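PDB 3VWA: cytoplasmic export protein 1 from Saccharomyces cerevisiae, which binds tRNA and takes part in its export from the nucleus, probably collecting tRNAs at the nuclear pore complex and passing them to the translation machinery. Local coordinates for residues L259-R273 against K320-E334. Sequence-based numbering, arbitrary orientation.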
loop_
_atom_site.group_PDB
_atom_site.type_symbol
_atom_site.label_atom_id
_atom_site.label_comp_id
_atom_site.label_asym_id
_atom_site.label_seq_id
_atom_site.Cartn_x
_atom_site.Cartn_y
_atom_site.Cartn_z
ATOM N N LEU A 259 -3.055 -18.862 -11.165
ATOM C CA LEU A 259 -2.356 -19.329 -10.008
ATOM C C LEU A 259 -0.841 -19.464 -10.261
ATOM O O LEU A 259 -0.028 -19.224 -9.338
ATOM C CB LEU A 259 -2.859 -20.731 -9.663
ATOM C CG LEU A 259 -3.098 -21.107 -8.209
ATOM C CD1 LEU A 259 -2.936 -22.630 -8.000
ATOM C CD2 LEU A 259 -2.269 -20.329 -7.178
ATOM N N VAL A 260 -0.449 -19.902 -11.461
ATOM C CA VAL A 260 0.986 -19.918 -11.777
ATOM C C VAL A 260 1.594 -18.478 -11.761
ATOM O O VAL A 260 2.694 -18.260 -11.249
ATOM C CB VAL A 260 1.295 -20.557 -13.116
ATOM C CG1 VAL A 260 2.768 -20.293 -13.511
ATOM C CG2 VAL A 260 1.011 -22.076 -13.069
ATOM N N VAL A 261 0.890 -17.529 -12.365
ATOM C CA VAL A 261 1.294 -16.114 -12.376
ATOM C C VAL A 261 1.535 -15.599 -10.956
ATOM O O VAL A 261 2.556 -14.976 -10.672
ATOM C CB VAL A 261 0.223 -15.241 -13.013
ATOM C CG1 VAL A 261 0.618 -13.738 -12.915
ATOM C CG2 VAL A 261 -0.007 -15.701 -14.463
HETATM N N MSE A 262 0.595 -15.869 -10.072
HETATM C CA MSE A 262 0.784 -15.551 -8.646
HETATM C C MSE A 262 1.895 -16.353 -8.016
HETATM O O MSE A 262 2.600 -15.837 -7.201
HETATM C CB MSE A 262 -0.520 -15.755 -7.867
HETATM C CG MSE A 262 -1.604 -14.735 -8.248
HETATM SE SE MSE A 262 -0.978 -12.872 -8.666
HETATM C CE MSE A 262 0.748 -12.818 -9.477
ATOM N N SER A 263 2.028 -17.633 -8.349
ATOM C CA SER A 263 3.211 -18.400 -7.939
ATOM C C SER A 263 4.546 -17.822 -8.408
ATOM O O SER A 263 5.563 -17.824 -7.658
ATOM C CB SER A 263 3.058 -19.832 -8.390
ATOM O OG SER A 263 1.956 -20.320 -7.641
ATOM N N ASN A 264 4.550 -17.311 -9.624
ATOM C CA ASN A 264 5.720 -16.608 -10.137
ATOM C C ASN A 264 5.953 -15.318 -9.343
ATOM O O ASN A 264 7.095 -14.984 -8.982
ATOM C CB ASN A 264 5.544 -16.285 -11.619
ATOM C CG ASN A 264 5.799 -17.485 -12.471
ATOM O OD1 ASN A 264 6.401 -18.446 -11.995
ATOM N ND2 ASN A 264 5.370 -17.445 -13.746
ATOM N N LEU A 265 4.855 -14.632 -9.012
ATOM C CA LEU A 265 4.959 -13.409 -8.228
ATOM C C LEU A 265 5.569 -13.729 -6.885
ATOM O O LEU A 265 6.469 -13.028 -6.436
ATOM C CB LEU A 265 3.613 -12.731 -8.073
ATOM C CG LEU A 265 3.441 -11.633 -6.995
ATOM C CD1 LEU A 265 4.406 -10.481 -7.244
ATOM C CD2 LEU A 265 1.995 -11.112 -7.007
ATOM N N GLU A 266 5.086 -14.785 -6.252
ATOM C CA GLU A 266 5.626 -15.175 -4.968
ATOM C C GLU A 266 7.135 -15.488 -4.976
ATOM O O GLU A 266 7.792 -15.227 -3.990
ATOM C CB GLU A 266 4.901 -16.417 -4.434
ATOM C CG GLU A 266 5.370 -16.947 -3.062
ATOM C CD GLU A 266 4.960 -18.417 -2.844
ATOM O OE1 GLU A 266 4.236 -18.972 -3.699
ATOM O OE2 GLU A 266 5.376 -19.050 -1.856
ATOM N N ASN A 267 7.647 -16.125 -6.034
ATOM C CA ASN A 267 9.060 -16.568 -6.047
ATOM C C ASN A 267 9.996 -15.389 -6.233
ATOM O O ASN A 267 11.096 -15.343 -5.660
ATOM C CB ASN A 267 9.356 -17.545 -7.160
ATOM C CG ASN A 267 8.977 -18.960 -6.806
ATOM O OD1 ASN A 267 8.424 -19.666 -7.647
ATOM N ND2 ASN A 267 9.291 -19.405 -5.572
ATOM N N LEU A 268 9.568 -14.481 -7.091
ATOM C CA LEU A 268 10.228 -13.200 -7.227
ATOM C C LEU A 268 10.227 -12.359 -5.946
ATOM O O LEU A 268 11.212 -11.643 -5.664
ATOM C CB LEU A 268 9.509 -12.389 -8.276
ATOM C CG LEU A 268 9.622 -12.787 -9.727
ATOM C CD1 LEU A 268 8.696 -11.834 -10.478
ATOM C CD2 LEU A 268 11.080 -12.697 -10.247
ATOM N N TYR A 269 9.095 -12.369 -5.223
ATOM C CA TYR A 269 9.032 -11.719 -3.907
ATOM C C TYR A 269 9.977 -12.336 -2.871
ATOM O O TYR A 269 10.630 -11.617 -2.131
ATOM C CB TYR A 269 7.611 -11.743 -3.357
ATOM C CG TYR A 269 7.383 -11.107 -1.988
ATOM C CD1 TYR A 269 7.505 -11.854 -0.817
ATOM C CD2 TYR A 269 6.951 -9.805 -1.881
ATOM C CE1 TYR A 269 7.247 -11.312 0.421
ATOM C CE2 TYR A 269 6.642 -9.272 -0.660
ATOM C CZ TYR A 269 6.808 -10.019 0.481
ATOM O OH TYR A 269 6.498 -9.490 1.714
ATOM N N LEU A 270 10.038 -13.666 -2.824
ATOM C CA LEU A 270 11.015 -14.385 -1.995
ATOM C C LEU A 270 12.519 -14.188 -2.408
ATOM O O LEU A 270 13.372 -13.823 -1.545
ATOM C CB LEU A 270 10.643 -15.860 -1.917
ATOM C CG LEU A 270 9.290 -16.117 -1.223
ATOM C CD1 LEU A 270 9.023 -17.627 -1.154
ATOM C CD2 LEU A 270 9.237 -15.457 0.180
ATOM N N GLU A 271 12.814 -14.352 -3.705
ATOM C CA GLU A 271 14.194 -14.370 -4.191
ATOM C C GLU A 271 14.790 -12.971 -4.491
ATOM O O GLU A 271 16.024 -12.833 -4.511
ATOM C CB GLU A 271 14.377 -15.256 -5.442
ATOM C CG GLU A 271 13.609 -16.590 -5.474
ATOM C CD GLU A 271 14.385 -17.795 -4.958
ATOM O OE1 GLU A 271 14.591 -17.896 -3.724
ATOM O OE2 GLU A 271 14.771 -18.662 -5.798
ATOM N N SER A 272 13.937 -11.991 -4.811
ATOM C CA SER A 272 14.333 -10.586 -5.123
ATOM C C SER A 272 13.275 -9.592 -4.718
ATOM O O SER A 272 12.727 -8.843 -5.543
ATOM C CB SER A 272 14.664 -10.336 -6.588
ATOM O OG SER A 272 14.252 -11.397 -7.406
ATOM N N ARG A 273 13.014 -9.577 -3.435
ATOM C CA ARG A 273 12.146 -8.545 -2.858
ATOM C C ARG A 273 12.391 -7.152 -3.428
ATOM O O ARG A 273 11.426 -6.386 -3.721
ATOM C CB ARG A 273 12.311 -8.611 -1.344
ATOM C CG ARG A 273 11.478 -7.657 -0.525
ATOM C CD ARG A 273 10.007 -7.963 -0.745
ATOM N NE ARG A 273 9.127 -7.058 -0.033
ATOM C CZ ARG A 273 8.774 -5.850 -0.427
ATOM N NH1 ARG A 273 9.272 -5.356 -1.544
ATOM N NH2 ARG A 273 7.888 -5.137 0.292
ATOM N N LYS A 320 -1.076 -22.087 -0.839
ATOM C CA LYS A 320 -0.682 -20.744 -1.227
ATOM C C LYS A 320 -1.367 -19.647 -0.380
ATOM O O LYS A 320 -1.057 -18.471 -0.531
ATOM C CB LYS A 320 -0.915 -20.507 -2.733
ATOM C CG LYS A 320 -0.102 -21.405 -3.626
ATOM C CD LYS A 320 1.393 -21.205 -3.379
ATOM C CE LYS A 320 2.195 -21.626 -4.601
ATOM N NZ LYS A 320 3.660 -21.561 -4.278
ATOM N N LEU A 321 -2.291 -20.039 0.500
ATOM C CA LEU A 321 -3.018 -19.055 1.328
ATOM C C LEU A 321 -2.119 -18.168 2.175
ATOM O O LEU A 321 -2.198 -16.966 2.097
ATOM C CB LEU A 321 -4.022 -19.747 2.224
ATOM C CG LEU A 321 -5.170 -20.380 1.439
ATOM C CD1 LEU A 321 -5.846 -21.382 2.375
ATOM C CD2 LEU A 321 -6.119 -19.303 0.972
ATOM N N VAL A 322 -1.283 -18.779 2.992
ATOM C CA VAL A 322 -0.277 -18.081 3.809
ATOM C C VAL A 322 0.703 -17.256 2.970
ATOM O O VAL A 322 0.870 -16.078 3.223
ATOM C CB VAL A 322 0.409 -19.075 4.804
ATOM C CG1 VAL A 322 1.552 -18.440 5.594
ATOM C CG2 VAL A 322 -0.630 -19.594 5.773
ATOM N N PRO A 323 1.341 -17.848 1.937
ATOM C CA PRO A 323 2.323 -16.983 1.229
ATOM C C PRO A 323 1.720 -15.790 0.504
ATOM O O PRO A 323 2.255 -14.703 0.622
ATOM C CB PRO A 323 3.040 -17.920 0.246
ATOM C CG PRO A 323 2.574 -19.303 0.587
ATOM C CD PRO A 323 1.336 -19.231 1.452
ATOM N N PHE A 324 0.607 -15.983 -0.223
ATOM C CA PHE A 324 -0.027 -14.912 -0.958
ATOM C C PHE A 324 -0.552 -13.844 0.006
ATOM O O PHE A 324 -0.433 -12.661 -0.264
ATOM C CB PHE A 324 -1.244 -15.403 -1.825
ATOM C CG PHE A 324 -0.875 -16.304 -3.006
ATOM C CD1 PHE A 324 0.442 -16.710 -3.249
ATOM C CD2 PHE A 324 -1.889 -16.796 -3.852
ATOM C CE1 PHE A 324 0.783 -17.535 -4.350
ATOM C CE2 PHE A 324 -1.581 -17.620 -4.933
ATOM C CZ PHE A 324 -0.247 -18.013 -5.176
ATOM N N LEU A 325 -1.154 -14.255 1.108
ATOM C CA LEU A 325 -1.771 -13.266 2.032
ATOM C C LEU A 325 -0.626 -12.478 2.665
ATOM O O LEU A 325 -0.779 -11.273 2.988
ATOM C CB LEU A 325 -2.520 -14.001 3.117
ATOM C CG LEU A 325 -3.965 -13.770 3.523
ATOM C CD1 LEU A 325 -4.221 -14.451 4.863
ATOM C CD2 LEU A 325 -4.380 -12.299 3.611
ATOM N N ALA A 326 0.527 -13.129 2.857
ATOM C CA ALA A 326 1.724 -12.440 3.427
ATOM C C ALA A 326 2.175 -11.307 2.500
ATOM O O ALA A 326 2.466 -10.169 2.944
ATOM C CB ALA A 326 2.878 -13.436 3.722
ATOM N N ILE A 327 2.117 -11.563 1.201
ATOM C CA ILE A 327 2.457 -10.546 0.235
ATOM C C ILE A 327 1.483 -9.407 0.313
ATOM O O ILE A 327 1.858 -8.235 0.214
ATOM C CB ILE A 327 2.394 -11.134 -1.173
ATOM C CG1 ILE A 327 3.104 -12.496 -1.227
ATOM C CG2 ILE A 327 2.872 -10.194 -2.239
ATOM C CD1 ILE A 327 4.601 -12.437 -1.226
ATOM N N VAL A 328 0.198 -9.728 0.421
ATOM C CA VAL A 328 -0.789 -8.690 0.328
ATOM C C VAL A 328 -0.645 -7.803 1.597
ATOM O O VAL A 328 -0.668 -6.573 1.502
ATOM C CB VAL A 328 -2.199 -9.291 0.170
ATOM C CG1 VAL A 328 -3.251 -8.374 0.742
ATOM C CG2 VAL A 328 -2.510 -9.555 -1.289
ATOM N N LEU A 329 -0.509 -8.443 2.753
ATOM C CA LEU A 329 -0.453 -7.721 4.048
ATOM C C LEU A 329 0.780 -6.866 4.118
ATOM O O LEU A 329 0.701 -5.736 4.591
ATOM C CB LEU A 329 -0.426 -8.659 5.265
ATOM C CG LEU A 329 -1.672 -9.465 5.559
ATOM C CD1 LEU A 329 -1.340 -10.603 6.540
ATOM C CD2 LEU A 329 -2.739 -8.498 6.049
ATOM N N ASP A 330 1.898 -7.423 3.660
ATOM C CA ASP A 330 3.146 -6.660 3.485
ATOM C C ASP A 330 2.993 -5.488 2.541
ATOM O O ASP A 330 3.249 -4.358 2.905
ATOM C CB ASP A 330 4.318 -7.544 2.988
ATOM C CG ASP A 330 5.644 -6.745 2.825
ATOM O OD1 ASP A 330 6.505 -7.159 2.018
ATOM O OD2 ASP A 330 5.862 -5.719 3.519
ATOM N N LEU A 331 2.561 -5.733 1.316
ATOM C CA LEU A 331 2.613 -4.653 0.327
ATOM C C LEU A 331 1.561 -3.570 0.562
ATOM O O LEU A 331 1.799 -2.418 0.204
ATOM C CB LEU A 331 2.515 -5.197 -1.087
ATOM C CG LEU A 331 3.709 -6.029 -1.554
ATOM C CD1 LEU A 331 3.397 -6.501 -2.951
ATOM C CD2 LEU A 331 5.020 -5.239 -1.517
ATOM N N THR A 332 0.397 -3.961 1.089
ATOM C CA THR A 332 -0.700 -3.011 1.375
ATOM C C THR A 332 -0.201 -2.088 2.470
ATOM O O THR A 332 -0.312 -0.873 2.348
ATOM C CB THR A 332 -2.035 -3.658 1.857
ATOM O OG1 THR A 332 -1.787 -4.676 2.823
ATOM C CG2 THR A 332 -2.838 -4.289 0.686
ATOM N N SER A 333 0.386 -2.663 3.505
ATOM C CA SER A 333 0.936 -1.868 4.592
ATOM C C SER A 333 2.038 -0.945 4.082
ATOM O O SER A 333 2.009 0.243 4.354
ATOM C CB SER A 333 1.469 -2.749 5.719
ATOM O OG SER A 333 2.287 -1.977 6.604
ATOM N N GLU A 334 2.998 -1.497 3.334
ATOM C CA GLU A 334 4.112 -0.709 2.878
ATOM C C GLU A 334 3.638 0.499 2.070
ATOM O O GLU A 334 4.189 1.591 2.213
ATOM C CB GLU A 334 5.107 -1.535 2.051
ATOM C CG GLU A 334 6.271 -0.652 1.593
ATOM C CD GLU A 334 7.059 -1.243 0.430
ATOM O OE1 GLU A 334 7.641 -2.333 0.580
ATOM O OE2 GLU A 334 7.128 -0.609 -0.638
HETATM O O HOH W 1 4.828 -22.310 -1.865
HETATM O O HOH W 2 8.113 -3.119 -2.501
#
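F324 enters helix 259-271 as a knob into a hole, its ring lying among L259, M262 (selenomethionine here), S263 and E266. Two carbons define the grip: M262 CB stands 3.5 Å from F324 CZ, and L259 CD2 meets F324 CE2 at the ring edge, 3.6 Å away. One ring face is already taken by K320 CB, 3.5 Å above its plane and over its centre. This is the tight part of the contact; behind it M262 also touches F243 and I295, of helices 239-248 and 283-303. The axes of the two helical segments pass 10.4 Å apart at 64°, so the helices cross rather than run side by side. Both lie where the kinase-like part of this fragment appears to give way to the helical array that carries the HEAT repeats.

The two ends are polar. K320 NZ donates to the syn lone pair of E266 OE1 at 2.7 Å, and a water accepting from K320 NZ marks hydrated ground beside this salt bridge. Toward the other end, I327 covers one face of Y269 and R273 CD, its chain bent at chi2 (62°), the opposite one. The Y269 hydroxyl meets D330 OD1, ring and carboxylate planes 74° apart, but is modelled implausibly close, so the exact length is doubtful. The same oxygen receives R273 NH2 at 3.0 Å, from above the carboxylate plane, and a weak bond from R273 NE. R273 NH2 continues to E334 OE1 at 2.8 Å, the two flat groups nearly coplanar, while R273 NH1 donates to a second water beside the exposed E334.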